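Local coordinates for CoA-binding domain-containing protein (Thermus thermophilus, PDB 1IUK), which is of unknown function but probably binds coenzyme A through a Rossmann-like domain, at residues Val61-Asp66 with Leu87-Ala92; Lys14-Leu19 with Val71-Val76. All blocks are in the same frame, centred on the assembly; numbering follows the deposited sequence.

Contact 1: residues Val61-Asp66 with Leu87-Ala92; sequences VASLLD and LPEVLA
Leu64 and Glu89 bring the backbones to 6.2 Å (CA to CA), where the short 3-10 turn 64-66 meets the flank of helix 87-93. Both belong to the Rossmann-like CoA-binding domain, the turn to the connection that precedes strand 73-76 and the helix to the one that follows it. Glu89 carries the polar part. Its CG sits between the backbone N and the carbonyl carbon (chi1 66°), and from there the extended chain reaches across the Leu64 side chain at about a right angle. Glu89 OE1 accepts from Leu64 N at 2.9 Å, the donor lying well above the carboxylate plane. OE2 is hydrogen-bonded to His86 on its own side of the contact, and a water that donates to Ala62 O also reaches Glu89 OE2, weakly, so the carboxylate is held at both oxygens. An alanine in place of Glu89 would probably leave the Leu64 N-H without this acceptor and His86 without its carboxylate mate, and uncover the Leu64 side chain. Within the loop, Ser63 forms an ST turn, Ser63 OG accepting from Leu65 N at 2.9 Å, while Asp66 OD1 takes the N-H of Ser63. The apolar part divides in two. On the buried side Leu64 and Val90 lie alongside each other, pointing the same way, with Leu64 CD1 3.8 Å from Val90 CG2. One turn further along the helix, at the exposed margin, Leu65 CD1 rests on Ala92 CB at 3.6 Å.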
ATOM      1  N   VAL A  61      10.866  -7.833  -0.890  1.00 15.51           N
ATOM      2  CA  VAL A  61      11.700  -7.519  -2.048  1.00 15.76           C
ATOM      3  C   VAL A  61      12.139  -6.054  -1.920  1.00 14.85           C
ATOM      4  O   VAL A  61      11.502  -5.268  -1.222  1.00 13.70           O
ATOM      5  CB  VAL A  61      10.934  -7.761  -3.393  1.00 11.65           C
ATOM      6  CG1 VAL A  61      10.610  -9.241  -3.546  1.00 12.28           C
ATOM      7  CG2 VAL A  61       9.658  -6.941  -3.446  1.00 14.73           C
ATOM      8  N   ALA A  62      13.224  -5.681  -2.592  1.00 16.96           N
ATOM      9  CA  ALA A  62      13.721  -4.319  -2.489  1.00 16.71           C
ATOM     10  C   ALA A  62      12.970  -3.286  -3.316  1.00 17.87           C
ATOM     11  O   ALA A  62      12.857  -2.134  -2.896  1.00 18.71           O
ATOM     12  CB  ALA A  62      15.200  -4.281  -2.836  1.00 19.51           C
ATOM     13  N   SER A  63      12.449  -3.691  -4.477  1.00 19.21           N
ATOM     14  CA  SER A  63      11.744  -2.765  -5.360  1.00 16.83           C
ATOM     15  C   SER A  63      10.397  -3.267  -5.827  1.00 15.98           C
ATOM     16  O   SER A  63      10.192  -4.467  -5.984  1.00 18.39           O
ATOM     17  CB  SER A  63      12.593  -2.477  -6.596  1.00 21.66           C
ATOM     18  OG  SER A  63      11.776  -2.285  -7.745  1.00 27.22           O
ATOM     19  N   LEU A  64       9.492  -2.333  -6.081  1.00 15.14           N
ATOM     20  CA  LEU A  64       8.158  -2.671  -6.545  1.00 17.50           C
ATOM     21  C   LEU A  64       8.230  -3.486  -7.825  1.00 18.88           C
ATOM     22  O   LEU A  64       7.407  -4.362  -8.054  1.00 20.10           O
ATOM     23  CB  LEU A  64       7.345  -1.399  -6.788  1.00 16.61           C
ATOM     24  CG  LEU A  64       6.866  -0.618  -5.562  1.00 16.48           C
ATOM     25  CD1 LEU A  64       6.150   0.640  -6.017  1.00 14.22           C
ATOM     26  CD2 LEU A  64       5.939  -1.497  -4.707  1.00 15.67           C
ATOM     27  N   LEU A  65       9.225  -3.202  -8.652  1.00 22.49           N
ATOM     28  CA  LEU A  65       9.383  -3.906  -9.918  1.00 23.07           C
ATOM     29  C   LEU A  65       9.829  -5.347  -9.730  1.00 22.84           C
ATOM     30  O   LEU A  65       9.854  -6.120 -10.682  1.00 22.24           O
ATOM     31  CB  LEU A  65      10.382  -3.165 -10.812  1.00 29.25           C
ATOM     32  CG  LEU A  65      10.070  -1.705 -11.176  1.00 29.19           C
ATOM     33  CD1 LEU A  65       8.613  -1.561 -11.562  1.00 31.61           C
ATOM     34  CD2 LEU A  65      10.406  -0.805  -9.992  1.00 33.02           C
ATOM     35  N   ASP A  66      10.183  -5.715  -8.501  1.00 21.48           N
ATOM     36  CA  ASP A  66      10.596  -7.089  -8.223  1.00 21.01           C
ATOM     37  C   ASP A  66       9.363  -7.970  -7.995  1.00 21.69           C
ATOM     38  O   ASP A  66       9.459  -9.193  -8.012  1.00 22.80           O
ATOM     39  CB  ASP A  66      11.480  -7.151  -6.977  1.00 23.59           C
ATOM     40  CG  ASP A  66      12.907  -6.697  -7.231  1.00 29.39           C
ATOM     41  OD1 ASP A  66      13.482  -6.075  -6.311  1.00 28.39           O
ATOM     42  OD2 ASP A  66      13.455  -6.968  -8.330  1.00 31.00           O
ATOM     43  N   LEU A  87       8.416   7.479  -7.284  1.00 19.42           N
ATOM     44  CA  LEU A  87       7.483   7.720  -8.379  1.00 19.17           C
ATOM     45  C   LEU A  87       7.704   6.871  -9.619  1.00 17.09           C
ATOM     46  O   LEU A  87       6.755   6.308 -10.160  1.00 18.18           O
ATOM     47  CB  LEU A  87       7.466   9.199  -8.768  1.00 21.26           C
ATOM     48  CG  LEU A  87       6.089   9.881  -8.816  1.00 25.73           C
ATOM     49  CD1 LEU A  87       6.188  11.181  -9.592  1.00 22.48           C
ATOM     50  CD2 LEU A  87       5.051   8.967  -9.442  1.00 20.39           C
ATOM     51  N   PRO A  88       8.948   6.789 -10.110  1.00 18.68           N
ATOM     52  CA  PRO A  88       9.215   5.979 -11.306  1.00 18.67           C
ATOM     53  C   PRO A  88       8.778   4.519 -11.180  1.00 20.74           C
ATOM     54  O   PRO A  88       8.126   3.982 -12.079  1.00 18.12           O
ATOM     55  CB  PRO A  88      10.724   6.103 -11.498  1.00 18.17           C
ATOM     56  CG  PRO A  88      11.091   7.363 -10.805  1.00 17.30           C
ATOM     57  CD  PRO A  88      10.157   7.486  -9.637  1.00 19.40           C
ATOM     58  N   GLU A  89       9.146   3.870 -10.074  1.00 21.64           N
ATOM     59  CA  GLU A  89       8.761   2.471  -9.875  1.00 22.48           C
ATOM     60  C   GLU A  89       7.252   2.330  -9.606  1.00 19.53           C
ATOM     61  O   GLU A  89       6.648   1.304  -9.928  1.00 17.40           O
ATOM     62  CB  GLU A  89       9.577   1.851  -8.736  1.00 23.19           C
ATOM     63  CG  GLU A  89       9.304   2.432  -7.367  1.00 34.40           C
ATOM     64  CD  GLU A  89       9.778   1.525  -6.232  1.00 40.79           C
ATOM     65  OE1 GLU A  89      10.249   0.399  -6.509  1.00 43.64           O
ATOM     66  OE2 GLU A  89       9.679   1.938  -5.059  1.00 42.94           O
ATOM     67  N   VAL A  90       6.651   3.362  -9.022  1.00 20.08           N
ATOM     68  CA  VAL A  90       5.214   3.344  -8.742  1.00 20.94           C
ATOM     69  C   VAL A  90       4.461   3.406 -10.072  1.00 20.86           C
ATOM     70  O   VAL A  90       3.605   2.569 -10.359  1.00 19.78           O
ATOM     71  CB  VAL A  90       4.795   4.548  -7.837  1.00 23.20           C
ATOM     72  CG1 VAL A  90       3.280   4.711  -7.828  1.00 23.23           C
ATOM     73  CG2 VAL A  90       5.298   4.322  -6.404  1.00 18.64           C
ATOM     74  N   LEU A  91       4.799   4.392 -10.895  1.00 20.60           N
ATOM     75  CA  LEU A  91       4.155   4.540 -12.194  1.00 17.68           C
ATOM     76  C   LEU A  91       4.375   3.315 -13.074  1.00 17.30           C
ATOM     77  O   LEU A  91       3.499   2.938 -13.842  1.00 18.25           O
ATOM     78  CB  LEU A  91       4.674   5.799 -12.882  1.00 18.13           C
ATOM     79  CG  LEU A  91       4.234   7.102 -12.198  1.00 17.02           C
ATOM     80  CD1 LEU A  91       5.005   8.266 -12.793  1.00 18.09           C
ATOM     81  CD2 LEU A  91       2.733   7.311 -12.366  1.00 17.94           C
ATOM     82  N   ALA A  92       5.537   2.678 -12.948  1.00 16.73           N
ATOM     83  CA  ALA A  92       5.851   1.490 -13.740  1.00 18.82           C
ATOM     84  C   ALA A  92       5.017   0.279 -13.333  1.00 21.54           C
ATOM     85  O   ALA A  92       4.551  -0.489 -14.178  1.00 19.88           O
ATOM     86  CB  ALA A  92       7.320   1.158 -13.605  1.00 20.14           C
TER
HETATM   87  O   HOH W   1      11.196  -0.062  -2.766  1.00 27.43           O

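Contact 2: residues Lys14-Leu19 with Val71-Val76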
ATOM      1  N   LYS A  14      -7.376  -8.238  -4.078  1.00 16.35           N
ATOM      2  CA  LYS A  14      -6.717  -9.409  -3.532  1.00 16.53           C
ATOM      3  C   LYS A  14      -5.303  -9.090  -3.055  1.00 19.27           C
ATOM      4  O   LYS A  14      -4.959  -9.349  -1.904  1.00 18.77           O
ATOM      5  CB  LYS A  14      -6.611 -10.526  -4.575  1.00 14.75           C
ATOM      6  CG  LYS A  14      -5.487 -11.512  -4.244  1.00 17.60           C
ATOM      7  CD  LYS A  14      -5.300 -12.585  -5.291  1.00 22.08           C
ATOM      8  CE  LYS A  14      -4.469 -13.741  -4.748  1.00 25.38           C
ATOM      9  NZ  LYS A  14      -3.752 -14.477  -5.826  1.00 26.17           N
ATOM     10  N   THR A  15      -4.483  -8.539  -3.952  1.00 18.01           N
ATOM     11  CA  THR A  15      -3.085  -8.238  -3.645  1.00 17.49           C
ATOM     12  C   THR A  15      -2.799  -6.819  -3.144  1.00 16.62           C
ATOM     13  O   THR A  15      -3.159  -5.822  -3.787  1.00 15.01           O
ATOM     14  CB  THR A  15      -2.208  -8.523  -4.874  1.00 18.67           C
ATOM     15  OG1 THR A  15      -2.627  -7.686  -5.951  1.00 25.55           O
ATOM     16  CG2 THR A  15      -2.385  -9.952  -5.327  1.00 17.39           C
ATOM     17  N   ILE A  16      -2.159  -6.733  -1.983  1.00 13.74           N
ATOM     18  CA  ILE A  16      -1.807  -5.437  -1.421  1.00 13.34           C
ATOM     19  C   ILE A  16      -0.296  -5.387  -1.204  1.00 15.24           C
ATOM     20  O   ILE A  16       0.246  -6.141  -0.398  1.00 16.42           O
ATOM     21  CB  ILE A  16      -2.506  -5.186  -0.061  1.00 15.34           C
ATOM     22  CG1 ILE A  16      -4.025  -5.305  -0.214  1.00 13.78           C
ATOM     23  CG2 ILE A  16      -2.129  -3.796   0.471  1.00 11.54           C
ATOM     24  CD1 ILE A  16      -4.799  -4.960   1.045  1.00 13.10           C
ATOM     25  N   ALA A  17       0.392  -4.522  -1.944  1.00 12.65           N
ATOM     26  CA  ALA A  17       1.831  -4.384  -1.774  1.00 12.36           C
ATOM     27  C   ALA A  17       2.027  -3.307  -0.711  1.00  9.76           C
ATOM     28  O   ALA A  17       1.396  -2.263  -0.760  1.00 11.82           O
ATOM     29  CB  ALA A  17       2.500  -3.961  -3.103  1.00 11.65           C
ATOM     30  N   VAL A  18       2.893  -3.575   0.261  1.00 12.28           N
ATOM     31  CA  VAL A  18       3.156  -2.622   1.332  1.00 11.35           C
ATOM     32  C   VAL A  18       4.528  -1.994   1.117  1.00 10.06           C
ATOM     33  O   VAL A  18       5.568  -2.642   1.285  1.00 14.86           O
ATOM     34  CB  VAL A  18       3.108  -3.323   2.721  1.00 13.84           C
ATOM     35  CG1 VAL A  18       3.424  -2.322   3.828  1.00 13.39           C
ATOM     36  CG2 VAL A  18       1.720  -3.964   2.932  1.00 12.19           C
ATOM     37  N   LEU A  19       4.520  -0.731   0.726  1.00  9.85           N
ATOM     38  CA  LEU A  19       5.758  -0.027   0.467  1.00 10.63           C
ATOM     39  C   LEU A  19       6.267   0.539   1.783  1.00  9.27           C
ATOM     40  O   LEU A  19       5.650   1.434   2.371  1.00 11.42           O
ATOM     41  CB  LEU A  19       5.516   1.093  -0.548  1.00  9.98           C
ATOM     42  CG  LEU A  19       6.788   1.712  -1.110  1.00 10.56           C
ATOM     43  CD1 LEU A  19       7.477   0.705  -2.010  1.00 14.22           C
ATOM     44  CD2 LEU A  19       6.438   2.985  -1.848  1.00 12.53           C
ATOM     45  N   VAL A  71      -0.684  -5.665  -8.699  1.00 18.17           N
ATOM     46  CA  VAL A  71      -0.988  -5.134  -7.377  1.00 15.39           C
ATOM     47  C   VAL A  71      -2.283  -4.350  -7.421  1.00 16.92           C
ATOM     48  O   VAL A  71      -2.418  -3.387  -8.179  1.00 17.32           O
ATOM     49  CB  VAL A  71       0.156  -4.224  -6.897  1.00 15.40           C
ATOM     50  CG1 VAL A  71      -0.272  -3.421  -5.681  1.00 15.55           C
ATOM     51  CG2 VAL A  71       1.387  -5.075  -6.603  1.00 14.83           C
ATOM     52  N   ASP A  72      -3.248  -4.770  -6.609  1.00 17.00           N
ATOM     53  CA  ASP A  72      -4.547  -4.107  -6.560  1.00 15.44           C
ATOM     54  C   ASP A  72      -4.484  -2.848  -5.729  1.00 12.26           C
ATOM     55  O   ASP A  72      -5.090  -1.840  -6.076  1.00 14.37           O
ATOM     56  CB  ASP A  72      -5.604  -5.060  -5.994  1.00 14.45           C
ATOM     57  CG  ASP A  72      -5.881  -6.235  -6.922  1.00 17.54           C
ATOM     58  OD1 ASP A  72      -5.799  -7.388  -6.470  1.00 17.26           O
ATOM     59  OD2 ASP A  72      -6.174  -6.006  -8.110  1.00 22.64           O
ATOM     60  N   ILE A  73      -3.738  -2.910  -4.628  1.00 13.59           N
ATOM     61  CA  ILE A  73      -3.585  -1.766  -3.736  1.00 11.76           C
ATOM     62  C   ILE A  73      -2.135  -1.615  -3.310  1.00 11.60           C
ATOM     63  O   ILE A  73      -1.498  -2.591  -2.902  1.00  9.46           O
ATOM     64  CB  ILE A  73      -4.423  -1.931  -2.439  1.00 10.47           C
ATOM     65  CG1 ILE A  73      -5.901  -2.126  -2.798  1.00 11.65           C
ATOM     66  CG2 ILE A  73      -4.223  -0.708  -1.524  1.00  8.58           C
ATOM     67  CD1 ILE A  73      -6.812  -2.259  -1.593  1.00 14.65           C
ATOM     68  N   LEU A  74      -1.606  -0.401  -3.429  1.00 11.36           N
ATOM     69  CA  LEU A  74      -0.243  -0.144  -2.979  1.00 12.61           C
ATOM     70  C   LEU A  74      -0.409   0.665  -1.690  1.00 10.62           C
ATOM     71  O   LEU A  74      -0.779   1.841  -1.730  1.00 11.73           O
ATOM     72  CB  LEU A  74       0.563   0.663  -4.012  1.00 11.87           C
ATOM     73  CG  LEU A  74       1.997   0.983  -3.558  1.00 11.84           C
ATOM     74  CD1 LEU A  74       2.815  -0.288  -3.502  1.00  9.80           C
ATOM     75  CD2 LEU A  74       2.632   1.991  -4.496  1.00 13.25           C
ATOM     76  N   ASP A  75      -0.188   0.010  -0.548  1.00 13.15           N
ATOM     77  CA  ASP A  75      -0.309   0.652   0.769  1.00 10.34           C
ATOM     78  C   ASP A  75       1.067   1.237   1.063  1.00 10.38           C
ATOM     79  O   ASP A  75       2.022   0.498   1.300  1.00 11.47           O
ATOM     80  CB  ASP A  75      -0.680  -0.404   1.812  1.00 12.46           C
ATOM     81  CG  ASP A  75      -1.268   0.188   3.086  1.00 12.54           C
ATOM     82  OD1 ASP A  75      -1.663   1.376   3.115  1.00 11.76           O
ATOM     83  OD2 ASP A  75      -1.338  -0.573   4.073  1.00 16.84           O
ATOM     84  N   VAL A  76       1.146   2.564   1.029  1.00 11.48           N
ATOM     85  CA  VAL A  76       2.393   3.290   1.212  1.00 12.29           C
ATOM     86  C   VAL A  76       2.644   3.832   2.610  1.00 11.28           C
ATOM     87  O   VAL A  76       1.882   4.657   3.124  1.00 11.92           O
ATOM     88  CB  VAL A  76       2.472   4.477   0.201  1.00 13.78           C
ATOM     89  CG1 VAL A  76       3.847   5.136   0.257  1.00 14.22           C
ATOM     90  CG2 VAL A  76       2.189   3.972  -1.215  1.00 13.67           C
TER
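Ile16 lies beside Ile73 and Ala17 beside Leu74 in two neighbouring parallel strands, 15-19 and 73-76, whose axes approach to 4.7 Å at an angle of 25°. Ala17 is hydrogen-bonded through both its N-H and its carbonyl: Ala17 N donates to Ile73 O at 2.9 Å and Ala17 O accepts from Asp75 N at 2.8 Å, both donors nearly in line with the C=O. Leu19 N to Asp75 O continues the series. The tight part is the face carrying Ala17, Leu74, Leu19 and Val76. Here the small Ala17 CB meets Leu74 CD1 at 3.7 Å and Val71 CG1 at 3.8 Å, and Leu19 CD2 lies alongside Val76 CG1; Leu74 and Val71 are covered in turn by helix 87-93. The other face pairs Ile16 with Ile73, side by side, and is closed by helix 28-38. Buried Asp75 also points there, Asp75 CB lying 3.9 Å from Ile16 CG2 and its OD1 hydrogen-bonded to Gln101.

Packing gives way to polar ties at the start of the strands, where Lys14 is exposed and its extended chain leads away from Asp72. With CG anti to the carbonyl carbon (chi1 -67°), Asp72 turns OD1 back onto the first strand. Asp72 OD1 accepts from Lys14 N at 3.0 Å, from above the carboxylate plane, and from Thr15 N at 3.1 Å on the anti lone pair. Thr15 OG1 accepts from Asp72 N and is also hydrogen-bonded to Pro70 O, which fixes the threonine's rotation. Adjacent parallel strands of this kind, with helices on both faces, form the centre of the Rossmann-like fold of CoA-binding domains.

After the N-terminal helix 3-12 comes strand 15-19, then helix 28-38, strand 42-46 and the small hairpin before residues 61-66. Contact 2 closes the long excursion back to 71-76, laying strand 73-76 against strand 15-19 at the middle of the five-stranded sheet. Contact 1 spans a shorter separation, from 61-66 past that same strand to helix 87-93. Their segments alternate along the chain, so the two closures cross and neither nests in the other. They meet where Leu64, Glu89 and Val90 pack on Leu19 and Leu74, with Leu64 CD2 3.6 Å from Leu74 CD1. The loop and helix of contact 1 are thereby tied to one face of the central strands.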